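Local coordinates for iron-chelator utilization protein (Thermobifida fusca TM51, PDB 4YHB) that probably reduces ferric siderophores with the help of bound FAD, releasing the iron that the bacterium gathers through its chelators, at residues L20-V25 / V33-G38; D52-W57 / L129-T134; R87-R92 / L101-V106. One frame throughout, in Å; residues are numbered along the deposited sequence.

Contact 1: L20-V25 / V33-G38; sequences LEVVNV and VRVDLG
Asp36 OD2 takes a nearly straight bond from Asn24 ND2, 2.8 Å long, using the anti lone pair; the bond lies in the plane of the amide, while the carboxylate plane is turned 80° to it. The other oxygen, OD1, is hydrogen-bonded to Thr102 on the next strand, 100-106. The backbone carbonyl of the same residue marks a classic beta bulge: Val23 and Asn24 both face Asp36, and Asp36 O accepts a bond of 2.9 Å from Val23 N and only a weak one from Asn24 N. On either side of the bulge regular antiparallel pairing resumes, with Glu21 and Gly38 a hydrogen-bonded pair. Apolar branches fill the opposite face of the sheet. Val22 CG1, anti to the backbone N (chi1 179°), meets Val35 CG1 at 3.8 Å; CG2 meets Leu37 CD2 at 3.7 Å and also lies near Val35 CG1. Farther along, Val25 CG1 presses on Val33 CG2 at a tight 3.4 Å. Valine, compact and beta-branched, suits an extended strand at the buried positions 22 and 35, and helix 112-118 brings Trp116 onto Val22. An amide and a hydroxyl share the two carboxylate oxygens, which would probably stabilise Asp36 as the carboxylate although it is buried.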
loop_
_atom_site.group_PDB
_atom_site.type_symbol
_atom_site.label_atom_id
_atom_site.label_comp_id
_atom_site.label_asym_id
_atom_site.label_seq_id
_atom_site.Cartn_x
_atom_site.Cartn_y
_atom_site.Cartn_z
ATOM N N LEU A 20 8.475 17.053 1.581
ATOM C CA LEU A 20 8.652 16.810 0.156
ATOM C C LEU A 20 7.593 17.534 -0.651
ATOM O O LEU A 20 6.539 17.889 -0.138
ATOM C CB LEU A 20 8.613 15.313 -0.153
ATOM C CG LEU A 20 9.681 14.448 0.507
ATOM C CD1 LEU A 20 9.552 13.027 0.009
ATOM C CD2 LEU A 20 11.088 14.997 0.196
ATOM N N GLU A 21 7.884 17.738 -1.930
ATOM C CA GLU A 21 7.040 18.552 -2.799
ATOM C C GLU A 21 6.635 17.746 -4.014
ATOM O O GLU A 21 7.446 17.002 -4.559
ATOM C CB GLU A 21 7.794 19.822 -3.219
ATOM C CG GLU A 21 7.042 20.742 -4.158
ATOM C CD GLU A 21 7.835 22.015 -4.445
ATOM O OE1 GLU A 21 8.676 22.393 -3.600
ATOM O OE2 GLU A 21 7.612 22.628 -5.508
ATOM N N VAL A 22 5.374 17.882 -4.422
ATOM C CA VAL A 22 4.889 17.193 -5.614
ATOM C C VAL A 22 5.613 17.725 -6.857
ATOM O O VAL A 22 5.612 18.923 -7.133
ATOM C CB VAL A 22 3.375 17.364 -5.787
ATOM C CG1 VAL A 22 2.904 16.659 -7.054
ATOM C CG2 VAL A 22 2.618 16.843 -4.560
ATOM N N VAL A 23 6.236 16.832 -7.606
ATOM C CA VAL A 23 6.871 17.229 -8.859
ATOM C C VAL A 23 6.067 16.762 -10.081
ATOM O O VAL A 23 5.893 17.520 -11.041
ATOM C CB VAL A 23 8.292 16.680 -8.938
ATOM C CG1 VAL A 23 8.959 17.139 -10.217
ATOM C CG2 VAL A 23 9.100 17.147 -7.701
ATOM N N ASN A 24 5.582 15.519 -10.029
ATOM C CA ASN A 24 4.767 14.949 -11.108
ATOM C C ASN A 24 3.441 14.418 -10.576
ATOM O O ASN A 24 3.385 13.879 -9.465
ATOM C CB ASN A 24 5.511 13.818 -11.820
ATOM C CG ASN A 24 6.927 14.208 -12.236
ATOM O OD1 ASN A 24 7.162 15.310 -12.732
ATOM N ND2 ASN A 24 7.873 13.297 -12.041
ATOM N N VAL A 25 2.383 14.576 -11.373
ATOM C CA VAL A 25 1.080 13.974 -11.072
ATOM C C VAL A 25 0.606 13.227 -12.311
ATOM O O VAL A 25 0.552 13.804 -13.408
ATOM C CB VAL A 25 0.030 15.027 -10.657
ATOM C CG1 VAL A 25 -1.303 14.358 -10.300
ATOM C CG2 VAL A 25 0.527 15.848 -9.471
ATOM N N VAL A 33 -4.454 8.192 -8.500
ATOM C CA VAL A 33 -3.514 9.192 -8.963
ATOM C C VAL A 33 -2.121 8.851 -8.440
ATOM O O VAL A 33 -1.944 8.500 -7.267
ATOM C CB VAL A 33 -3.947 10.612 -8.538
ATOM C CG1 VAL A 33 -3.937 10.770 -7.014
ATOM C CG2 VAL A 33 -3.052 11.644 -9.186
ATOM N N ARG A 34 -1.148 8.909 -9.347
ATOM C CA ARG A 34 0.226 8.546 -9.060
ATOM C C ARG A 34 1.011 9.834 -8.952
ATOM O O ARG A 34 0.987 10.663 -9.868
ATOM C CB ARG A 34 0.780 7.629 -10.158
ATOM C CG ARG A 34 2.243 7.271 -10.010
ATOM C CD ARG A 34 2.621 6.099 -10.900
ATOM N NE ARG A 34 1.947 4.878 -10.467
ATOM C CZ ARG A 34 1.900 3.752 -11.168
ATOM N NH1 ARG A 34 2.475 3.679 -12.363
ATOM N NH2 ARG A 34 1.266 2.701 -10.674
ATOM N N VAL A 35 1.673 10.011 -7.809
ATOM C CA VAL A 35 2.318 11.267 -7.470
ATOM C C VAL A 35 3.801 11.014 -7.226
ATOM O O VAL A 35 4.151 10.090 -6.482
ATOM C CB VAL A 35 1.661 11.886 -6.210
ATOM C CG1 VAL A 35 2.395 13.146 -5.758
ATOM C CG2 VAL A 35 0.175 12.166 -6.462
ATOM N N ASP A 36 4.672 11.805 -7.858
ATOM C CA ASP A 36 6.100 11.752 -7.530
ATOM C C ASP A 36 6.456 12.909 -6.599
ATOM O O ASP A 36 6.165 14.063 -6.929
ATOM C CB ASP A 36 6.974 11.824 -8.790
ATOM C CG ASP A 36 6.774 10.641 -9.732
ATOM O OD1 ASP A 36 6.410 9.535 -9.266
ATOM O OD2 ASP A 36 6.991 10.823 -10.957
ATOM N N LEU A 37 7.079 12.595 -5.454
ATOM C CA LEU A 37 7.491 13.589 -4.459
ATOM C C LEU A 37 9.015 13.726 -4.463
ATOM O O LEU A 37 9.722 12.724 -4.515
ATOM C CB LEU A 37 7.016 13.193 -3.054
ATOM C CG LEU A 37 5.500 13.019 -2.865
ATOM C CD1 LEU A 37 5.198 12.277 -1.563
ATOM C CD2 LEU A 37 4.865 14.392 -2.836
ATOM N N GLY A 38 9.514 14.955 -4.409
ATOM C CA GLY A 38 10.954 15.178 -4.415
ATOM C C GLY A 38 11.352 16.309 -3.493
ATOM O O GLY A 38 10.512 16.847 -2.775
#

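Contact 2: D52-W57 / L129-T134; sequences DHVKLW and LGPRGT. With ZN (zinc ion), chain D; FAD (flavin-adenine dinucleotide), chain C.
Thr134 OG1 donates to Asp52 OD1 over 2.7 Å, reaching the syn lone pair of the carboxylate, and the same hydroxyl also engages Asn49. A short carboxylate suits this place, since OD1 takes Thr134 across the contact while OD2 takes Ser47 and the backbone N of Asn49. At the far end Lys55 and Leu129 form an antiparallel hydrogen-bonded pair, Lys55 N to Leu129 O and Leu129 N to Lys55 O both at 2.8 Å. Between these ends the cis peptide before Pro131 and the backbone angles of Gly130, which favour glycine, turn the chain out of the pairing, and two waters fill in: one joins His53 N to Gly133 O, the other His53 O to Arg132 N. The CB of His53 points away from 129-134, and chi1 of 52° puts CG between the backbone N and the carbonyl carbon. ND1 is bonded to Ala51 O, leaving NE2 to bind the zinc ion at 2.2 Å, with three waters, His265 and His266 completing the site. The FAD methyl C7M sits over the centre of one ring face, 3.4 Å above the plane. Trp57 NE1, lying 3.7 Å from Leu129 CB, is buried without a polar partner. Strand 53-57 runs in the barrel between strands 86-95 and 125-129, while the chain leaving the latter passes on to strand 133-136, which pairs with strand 9-12.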
loop_
_atom_site.group_PDB
_atom_site.type_symbol
_atom_site.label_atom_id
_atom_site.label_comp_id
_atom_site.label_asym_id
_atom_site.label_seq_id
_atom_site.Cartn_x
_atom_site.Cartn_y
_atom_site.Cartn_z
ATOM N N ASP A 52 6.827 -1.637 1.915
ATOM C CA ASP A 52 7.340 -0.462 2.629
ATOM C C ASP A 52 6.329 0.678 2.554
ATOM O O ASP A 52 5.718 0.907 1.512
ATOM C CB ASP A 52 8.669 0.017 2.050
ATOM C CG ASP A 52 9.826 -0.919 2.347
ATOM O OD1 ASP A 52 9.651 -1.892 3.118
ATOM O OD2 ASP A 52 10.925 -0.649 1.815
ATOM N N HIS A 53 6.140 1.391 3.657
ATOM C CA HIS A 53 5.167 2.483 3.658
ATOM C C HIS A 53 5.606 3.634 4.546
ATOM O O HIS A 53 6.321 3.454 5.535
ATOM C CB HIS A 53 3.785 1.982 4.102
ATOM C CG HIS A 53 3.808 1.235 5.399
ATOM N ND1 HIS A 53 4.207 -0.082 5.487
ATOM C CD2 HIS A 53 3.494 1.619 6.660
ATOM C CE1 HIS A 53 4.127 -0.480 6.745
ATOM N NE2 HIS A 53 3.707 0.536 7.476
ATOM N N VAL A 54 5.155 4.822 4.179
ATOM C CA VAL A 54 5.445 6.030 4.931
ATOM C C VAL A 54 4.166 6.525 5.568
ATOM O O VAL A 54 3.066 6.066 5.225
ATOM C CB VAL A 54 6.034 7.144 4.030
ATOM C CG1 VAL A 54 7.393 6.751 3.529
ATOM C CG2 VAL A 54 5.094 7.446 2.848
ATOM N N LYS A 55 4.299 7.453 6.502
ATOM C CA LYS A 55 3.152 8.222 6.947
ATOM C C LYS A 55 3.234 9.577 6.273
ATOM O O LYS A 55 4.239 10.283 6.388
ATOM C CB LYS A 55 3.117 8.370 8.479
ATOM C CG LYS A 55 2.497 7.182 9.216
ATOM C CD LYS A 55 2.854 7.197 10.708
ATOM C CE LYS A 55 1.914 6.299 11.495
ATOM N NZ LYS A 55 1.852 4.909 10.955
ATOM N N LEU A 56 2.182 9.929 5.550
ATOM C CA LEU A 56 2.086 11.240 4.934
ATOM C C LEU A 56 1.312 12.182 5.832
ATOM O O LEU A 56 0.232 11.844 6.330
ATOM C CB LEU A 56 1.404 11.148 3.554
ATOM C CG LEU A 56 2.171 10.309 2.531
ATOM C CD1 LEU A 56 1.462 10.328 1.170
ATOM C CD2 LEU A 56 3.624 10.782 2.391
ATOM N N TRP A 57 1.848 13.384 6.000
ATOM C CA TRP A 57 1.255 14.390 6.871
ATOM C C TRP A 57 0.651 15.512 6.035
ATOM O O TRP A 57 1.359 16.219 5.314
ATOM C CB TRP A 57 2.314 14.934 7.859
ATOM C CG TRP A 57 2.760 13.901 8.869
ATOM C CD1 TRP A 57 3.316 12.680 8.605
ATOM C CD2 TRP A 57 2.694 14.008 10.302
ATOM N NE1 TRP A 57 3.596 12.020 9.789
ATOM C CE2 TRP A 57 3.220 12.810 10.837
ATOM C CE3 TRP A 57 2.250 15.001 11.183
ATOM C CZ2 TRP A 57 3.313 12.580 12.216
ATOM C CZ3 TRP A 57 2.338 14.766 12.552
ATOM C CH2 TRP A 57 2.865 13.565 13.049
ATOM N N LEU A 129 6.993 10.844 6.855
ATOM C CA LEU A 129 7.650 10.172 7.976
ATOM C C LEU A 129 7.861 8.684 7.693
ATOM O O LEU A 129 6.929 7.972 7.300
ATOM C CB LEU A 129 6.838 10.368 9.263
ATOM C CG LEU A 129 7.413 9.725 10.537
ATOM C CD1 LEU A 129 8.737 10.396 10.934
ATOM C CD2 LEU A 129 6.400 9.814 11.669
ATOM N N GLY A 130 9.090 8.213 7.899
ATOM C CA GLY A 130 9.413 6.825 7.642
ATOM C C GLY A 130 9.984 6.574 6.254
ATOM O O GLY A 130 10.388 7.518 5.581
ATOM N N PRO A 131 10.007 5.306 5.808
ATOM C CA PRO A 131 9.455 4.117 6.469
ATOM C C PRO A 131 10.174 3.825 7.777
ATOM O O PRO A 131 11.347 4.146 7.887
ATOM C CB PRO A 131 9.714 2.989 5.462
ATOM C CG PRO A 131 9.995 3.668 4.175
ATOM C CD PRO A 131 10.663 4.954 4.540
ATOM N N ARG A 132 9.460 3.276 8.749
ATOM C CA ARG A 132 10.047 2.938 10.040
ATOM C C ARG A 132 11.102 1.846 9.852
ATOM O O ARG A 132 12.089 1.750 10.595
ATOM C CB ARG A 132 8.941 2.496 11.001
ATOM C CG ARG A 132 9.410 1.943 12.351
ATOM C CD ARG A 132 10.045 3.001 13.241
ATOM N NE ARG A 132 11.470 3.198 12.972
ATOM C CZ ARG A 132 12.276 3.880 13.781
ATOM N NH1 ARG A 132 11.780 4.410 14.892
ATOM N NH2 ARG A 132 13.566 4.039 13.485
ATOM N N GLY A 133 10.886 1.030 8.829
ATOM C CA GLY A 133 11.770 -0.075 8.521
ATOM C C GLY A 133 11.228 -0.875 7.354
ATOM O O GLY A 133 10.410 -0.381 6.578
ATOM N N THR A 134 11.690 -2.111 7.221
ATOM C CA THR A 134 11.379 -2.916 6.041
ATOM C C THR A 134 11.405 -4.394 6.422
ATOM O O THR A 134 12.088 -4.788 7.376
ATOM C CB THR A 134 12.368 -2.634 4.871
ATOM O OG1 THR A 134 11.917 -3.275 3.662
ATOM C CG2 THR A 134 13.780 -3.117 5.206
HETATM ZN ZN ZN D . 3.324 0.144 9.581
HETATM P PA FAD C . -9.642 8.456 6.670
HETATM O O1A FAD C . -9.756 9.769 7.457
HETATM O O2A FAD C . -8.583 7.482 7.312
HETATM O O5B FAD C . -11.049 7.682 6.796
HETATM C C5B FAD C . -12.242 8.368 6.663
HETATM C C4B FAD C . -13.335 7.400 6.169
HETATM O O4B FAD C . -13.109 6.979 4.852
HETATM C C3B FAD C . -13.438 6.184 6.988
HETATM O O3B FAD C . -14.795 5.895 7.087
HETATM C C2B FAD C . -12.765 5.185 6.227
HETATM O O2B FAD C . -13.293 3.874 6.387
HETATM C C1B FAD C . -12.996 5.595 4.834
HETATM N N9A FAD C . -11.941 5.237 3.896
HETATM C C8A FAD C . -10.609 5.280 4.115
HETATM N N7A FAD C . -9.977 4.892 2.998
HETATM C C5A FAD C . -10.913 4.641 2.054
HETATM C C6A FAD C . -10.865 4.217 0.725
HETATM N N6A FAD C . -9.610 3.984 0.102
HETATM N N1A FAD C . -12.010 4.044 0.042
HETATM C C2A FAD C . -13.206 4.272 0.626
HETATM N N3A FAD C . -13.287 4.680 1.896
HETATM C C4A FAD C . -12.161 4.854 2.624
HETATM N N1 FAD C . -4.064 3.759 0.506
HETATM C C2 FAD C . -3.815 4.190 -0.731
HETATM O O2 FAD C . -4.678 4.793 -1.352
HETATM N N3 FAD C . -2.580 3.944 -1.267
HETATM C C4 FAD C . -1.622 3.284 -0.582
HETATM O O4 FAD C . -0.535 3.103 -1.114
HETATM C C4X FAD C . -1.859 2.813 0.710
HETATM N N5 FAD C . -0.919 2.126 1.456
HETATM C C5X FAD C . -1.218 1.718 2.712
HETATM C C6 FAD C . -0.268 1.030 3.473
HETATM C C7 FAD C . -0.529 0.648 4.632
HETATM C C7M FAD C . 0.599 -0.100 5.368
HETATM C C8 FAD C . -1.591 0.816 5.253
HETATM C C8M FAD C . -1.862 0.322 6.647
HETATM C C9 FAD C . -2.629 1.474 4.652
HETATM C C9A FAD C . -2.570 2.039 3.233
HETATM N N10 FAD C . -3.457 2.687 2.494
HETATM C C10 FAD C . -3.143 3.084 1.241
HETATM C "C1'" FAD C . -4.802 2.965 3.044
HETATM C "C2'" FAD C . -4.919 4.337 3.631
HETATM O "O2'" FAD C . -4.033 4.469 4.671
HETATM C "C3'" FAD C . -6.400 4.534 4.111
HETATM O "O3'" FAD C . -7.221 4.310 3.009
HETATM C "C4'" FAD C . -6.681 5.832 4.820
HETATM O "O4'" FAD C . -7.800 5.706 5.591
HETATM C "C5'" FAD C . -6.925 7.011 3.863
HETATM O "O5'" FAD C . -6.837 8.263 4.497
HETATM P P FAD C . -8.125 9.177 4.425
HETATM O O1P FAD C . -7.696 10.407 5.255
HETATM O O2P FAD C . -8.483 9.220 2.914
HETATM O O3P FAD C . -9.506 8.862 5.126
HETATM O O HOH W 1 7.658 -0.070 6.018
HETATM O O HOH W 2 6.894 1.954 7.906
HETATM O O HOH W 3 4.510 -1.681 9.468
HETATM O O HOH W 4 5.241 1.255 10.091
HETATM O O HOH W 5 2.320 2.074 9.712
#

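Contact 3: R87-R92 / L101-V106; sequences RDYTVR and LTIDFV. With FAD (flavin-adenine dinucleotide), chain C.
Tyr89 and Phe105 bring their rings together obliquely, planes at 43° and centroids 4.6 Å apart, with Phe105 CD2 and CE2 over one face of the tyrosine ring. Ile103 CG2 packs on Tyr89 CB at 3.7 Å, the two side chains crossing at about a right angle. The tyrosine ring also reaches the flavin: CD2 comes within 3.3 Å of FAD N3, and the hydroxyl is linked through a water to Val106 O. An aromatic that is apolar along its sides and polar at its tip fits between barrel interior and cofactor. Backbone groups of both strands read the flavin edge, Thr90 N donating to O4, Asp104 O accepting from N3 at 2.9 Å and Val106 N donating to O2; Arg87 NE bonds the diphosphate. Between the segments, Arg92 N gives Thr102 O a weak bond of 2.9 Å. Arg92, bent at chi2 (59°), brings CG and CD each to 3.5 Å from Asp104 OD2 and makes a long salt bridge, NE to OD2 at 3.5 Å, with the guanidinium steeply turned to the carboxylate. Glu160 of helix 152-161 takes the other end of Arg92, and Arg34 of strand 32-38 pairs with Asp104, while Leu56 of strand 53-57 packs against both Tyr89 and Phe105.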
loop_
_atom_site.group_PDB
_atom_site.type_symbol
_atom_site.label_atom_id
_atom_site.label_comp_id
_atom_site.label_asym_id
_atom_site.label_seq_id
_atom_site.Cartn_x
_atom_site.Cartn_y
_atom_site.Cartn_z
ATOM N N ARG A 87 -1.460 9.667 7.589
ATOM C CA ARG A 87 -2.060 8.446 7.045
ATOM C C ARG A 87 -0.971 7.597 6.410
ATOM O O ARG A 87 0.001 8.138 5.876
ATOM C CB ARG A 87 -3.131 8.763 5.981
ATOM C CG ARG A 87 -4.219 9.762 6.383
ATOM C CD ARG A 87 -5.192 9.143 7.350
ATOM N NE ARG A 87 -6.369 9.975 7.589
ATOM C CZ ARG A 87 -6.553 10.728 8.673
ATOM N NH1 ARG A 87 -5.622 10.778 9.617
ATOM N NH2 ARG A 87 -7.676 11.424 8.814
ATOM N N ASP A 88 -1.148 6.276 6.443
ATOM C CA ASP A 88 -0.206 5.330 5.843
ATOM C C ASP A 88 -0.398 5.226 4.336
ATOM O O ASP A 88 -1.517 4.994 3.877
ATOM C CB ASP A 88 -0.398 3.929 6.426
ATOM C CG ASP A 88 0.221 3.767 7.786
ATOM O OD1 ASP A 88 0.561 4.783 8.429
ATOM O OD2 ASP A 88 0.351 2.609 8.227
ATOM N N TYR A 89 0.690 5.352 3.582
ATOM C CA TYR A 89 0.677 5.118 2.140
ATOM C C TYR A 89 1.921 4.327 1.746
ATOM O O TYR A 89 3.007 4.508 2.307
ATOM C CB TYR A 89 0.612 6.446 1.346
ATOM C CG TYR A 89 -0.767 7.065 1.338
ATOM C CD1 TYR A 89 -1.139 7.976 2.313
ATOM C CD2 TYR A 89 -1.715 6.698 0.373
ATOM C CE1 TYR A 89 -2.402 8.533 2.331
ATOM C CE2 TYR A 89 -3.001 7.249 0.379
ATOM C CZ TYR A 89 -3.333 8.168 1.371
ATOM O OH TYR A 89 -4.582 8.735 1.419
ATOM N N THR A 90 1.759 3.463 0.756
ATOM C CA THR A 90 2.844 2.620 0.277
ATOM C C THR A 90 3.880 3.385 -0.548
ATOM O O THR A 90 3.542 4.311 -1.290
ATOM C CB THR A 90 2.279 1.460 -0.570
ATOM O OG1 THR A 90 1.395 0.676 0.244
ATOM C CG2 THR A 90 3.405 0.563 -1.130
ATOM N N VAL A 91 5.150 2.997 -0.400
ATOM C CA VAL A 91 6.182 3.391 -1.347
ATOM C C VAL A 91 5.962 2.609 -2.634
ATOM O O VAL A 91 6.408 1.471 -2.747
ATOM C CB VAL A 91 7.604 3.122 -0.786
ATOM C CG1 VAL A 91 8.673 3.518 -1.815
ATOM C CG2 VAL A 91 7.793 3.874 0.507
ATOM N N ARG A 92 5.243 3.200 -3.585
ATOM C CA ARG A 92 4.968 2.533 -4.859
ATOM C C ARG A 92 6.252 2.300 -5.646
ATOM O O ARG A 92 6.446 1.240 -6.222
ATOM C CB ARG A 92 3.982 3.350 -5.701
ATOM C CG ARG A 92 3.619 2.702 -7.053
ATOM C CD ARG A 92 2.982 1.321 -6.887
ATOM N NE ARG A 92 2.769 0.667 -8.185
ATOM C CZ ARG A 92 3.730 0.039 -8.856
ATOM N NH1 ARG A 92 4.959 0.004 -8.364
ATOM N NH2 ARG A 92 3.474 -0.526 -10.023
ATOM N N LEU A 101 10.163 9.987 -4.842
ATOM C CA LEU A 101 9.333 9.009 -4.146
ATOM C C LEU A 101 7.966 8.965 -4.802
ATOM O O LEU A 101 7.279 9.983 -4.842
ATOM C CB LEU A 101 9.191 9.375 -2.665
ATOM C CG LEU A 101 8.093 8.679 -1.858
ATOM C CD1 LEU A 101 8.294 7.167 -1.859
ATOM C CD2 LEU A 101 8.017 9.227 -0.417
ATOM N N THR A 102 7.571 7.792 -5.305
ATOM C CA THR A 102 6.277 7.647 -5.966
ATOM C C THR A 102 5.234 7.028 -5.032
ATOM O O THR A 102 5.482 6.001 -4.385
ATOM C CB THR A 102 6.382 6.786 -7.236
ATOM O OG1 THR A 102 7.312 7.392 -8.134
ATOM C CG2 THR A 102 5.019 6.674 -7.930
ATOM N N ILE A 103 4.079 7.676 -4.959
ATOM C CA ILE A 103 2.963 7.207 -4.148
ATOM C C ILE A 103 1.700 7.122 -4.988
ATOM O O ILE A 103 1.346 8.088 -5.683
ATOM C CB ILE A 103 2.664 8.148 -2.967
ATOM C CG1 ILE A 103 3.938 8.518 -2.200
ATOM C CG2 ILE A 103 1.549 7.549 -2.070
ATOM C CD1 ILE A 103 4.363 7.542 -1.172
ATOM N N ASP A 104 1.015 5.983 -4.909
ATOM C CA ASP A 104 -0.290 5.824 -5.548
ATOM C C ASP A 104 -1.425 6.062 -4.546
ATOM O O ASP A 104 -1.550 5.325 -3.560
ATOM C CB ASP A 104 -0.419 4.412 -6.146
ATOM C CG ASP A 104 0.321 4.259 -7.454
ATOM O OD1 ASP A 104 0.955 5.235 -7.883
ATOM O OD2 ASP A 104 0.265 3.165 -8.062
ATOM N N PHE A 105 -2.257 7.071 -4.805
ATOM C CA PHE A 105 -3.375 7.421 -3.924
ATOM C C PHE A 105 -4.709 6.947 -4.495
ATOM O O PHE A 105 -5.019 7.241 -5.654
ATOM C CB PHE A 105 -3.509 8.934 -3.736
ATOM C CG PHE A 105 -2.372 9.591 -3.018
ATOM C CD1 PHE A 105 -1.185 9.858 -3.670
ATOM C CD2 PHE A 105 -2.533 10.024 -1.706
ATOM C CE1 PHE A 105 -0.135 10.510 -3.001
ATOM C CE2 PHE A 105 -1.496 10.669 -1.030
ATOM C CZ PHE A 105 -0.298 10.913 -1.678
ATOM N N VAL A 106 -5.523 6.287 -3.677
ATOM C CA VAL A 106 -6.927 6.116 -4.050
ATOM C C VAL A 106 -7.605 7.472 -3.940
ATOM O O VAL A 106 -7.459 8.164 -2.934
ATOM C CB VAL A 106 -7.681 5.117 -3.163
ATOM C CG1 VAL A 106 -9.201 5.127 -3.523
ATOM C CG2 VAL A 106 -7.109 3.723 -3.317
HETATM P PA FAD C . -9.642 8.456 6.670
HETATM O O1A FAD C . -9.756 9.769 7.457
HETATM O O2A FAD C . -8.583 7.482 7.312
HETATM O O5B FAD C . -11.049 7.682 6.796
HETATM C C5B FAD C . -12.242 8.368 6.663
HETATM C C4B FAD C . -13.335 7.400 6.169
HETATM O O4B FAD C . -13.109 6.979 4.852
HETATM C C3B FAD C . -13.438 6.184 6.988
HETATM O O3B FAD C . -14.795 5.895 7.087
HETATM C C2B FAD C . -12.765 5.185 6.227
HETATM O O2B FAD C . -13.293 3.874 6.387
HETATM C C1B FAD C . -12.996 5.595 4.834
HETATM N N9A FAD C . -11.941 5.237 3.896
HETATM C C8A FAD C . -10.609 5.280 4.115
HETATM N N7A FAD C . -9.977 4.892 2.998
HETATM C C5A FAD C . -10.913 4.641 2.054
HETATM C C6A FAD C . -10.865 4.217 0.725
HETATM N N6A FAD C . -9.610 3.984 0.102
HETATM N N1A FAD C . -12.010 4.044 0.042
HETATM C C2A FAD C . -13.206 4.272 0.626
HETATM N N3A FAD C . -13.287 4.680 1.896
HETATM C C4A FAD C . -12.161 4.854 2.624
HETATM N N1 FAD C . -4.064 3.759 0.506
HETATM C C2 FAD C . -3.815 4.190 -0.731
HETATM O O2 FAD C . -4.678 4.793 -1.352
HETATM N N3 FAD C . -2.580 3.944 -1.267
HETATM C C4 FAD C . -1.622 3.284 -0.582
HETATM O O4 FAD C . -0.535 3.103 -1.114
HETATM C C4X FAD C . -1.859 2.813 0.710
HETATM N N5 FAD C . -0.919 2.126 1.456
HETATM C C5X FAD C . -1.218 1.718 2.712
HETATM C C6 FAD C . -0.268 1.030 3.473
HETATM C C7 FAD C . -0.529 0.648 4.632
HETATM C C7M FAD C . 0.599 -0.100 5.368
HETATM C C8 FAD C . -1.591 0.816 5.253
HETATM C C8M FAD C . -1.862 0.322 6.647
HETATM C C9 FAD C . -2.629 1.474 4.652
HETATM C C9A FAD C . -2.570 2.039 3.233
HETATM N N10 FAD C . -3.457 2.687 2.494
HETATM C C10 FAD C . -3.143 3.084 1.241
HETATM C "C1'" FAD C . -4.802 2.965 3.044
HETATM C "C2'" FAD C . -4.919 4.337 3.631
HETATM O "O2'" FAD C . -4.033 4.469 4.671
HETATM C "C3'" FAD C . -6.400 4.534 4.111
HETATM O "O3'" FAD C . -7.221 4.310 3.009
HETATM C "C4'" FAD C . -6.681 5.832 4.820
HETATM O "O4'" FAD C . -7.800 5.706 5.591
HETATM C "C5'" FAD C . -6.925 7.011 3.863
HETATM O "O5'" FAD C . -6.837 8.263 4.497
HETATM P P FAD C . -8.125 9.177 4.425
HETATM O O1P FAD C . -7.696 10.407 5.255
HETATM O O2P FAD C . -8.483 9.220 2.914
HETATM O O3P FAD C . -9.506 8.862 5.126
HETATM O O HOH W 6 -6.546 7.853 -0.248
HETATM O O HOH W 7 1.382 3.915 -3.072
HETATM O O HOH W 8 -0.143 0.104 -8.770
#

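From the N terminus the chain first closes contact 1, a hairpin of strands 17-29 and 32-38 complete before the other contacts begin. Contact 2 opens next, at 52-57, and its long loop returns only at 129-134; within that loop lies contact 3, the hairpin of strands 86-95 and 100-106. All three reach one six-stranded antiparallel barrel, contact 2 also leading out to strand 133-136. Contact 3 is the middle piece: strand 100-106 lies beside strand 32-38, where Leu101 O meets Leu37 N, and strand 86-95 lies beside strand 53-57, where Lys55 forms a salt bridge with Asp88. Contacts 1 and 2 do not touch, whereas contacts 2 and 3 both reach the FAD.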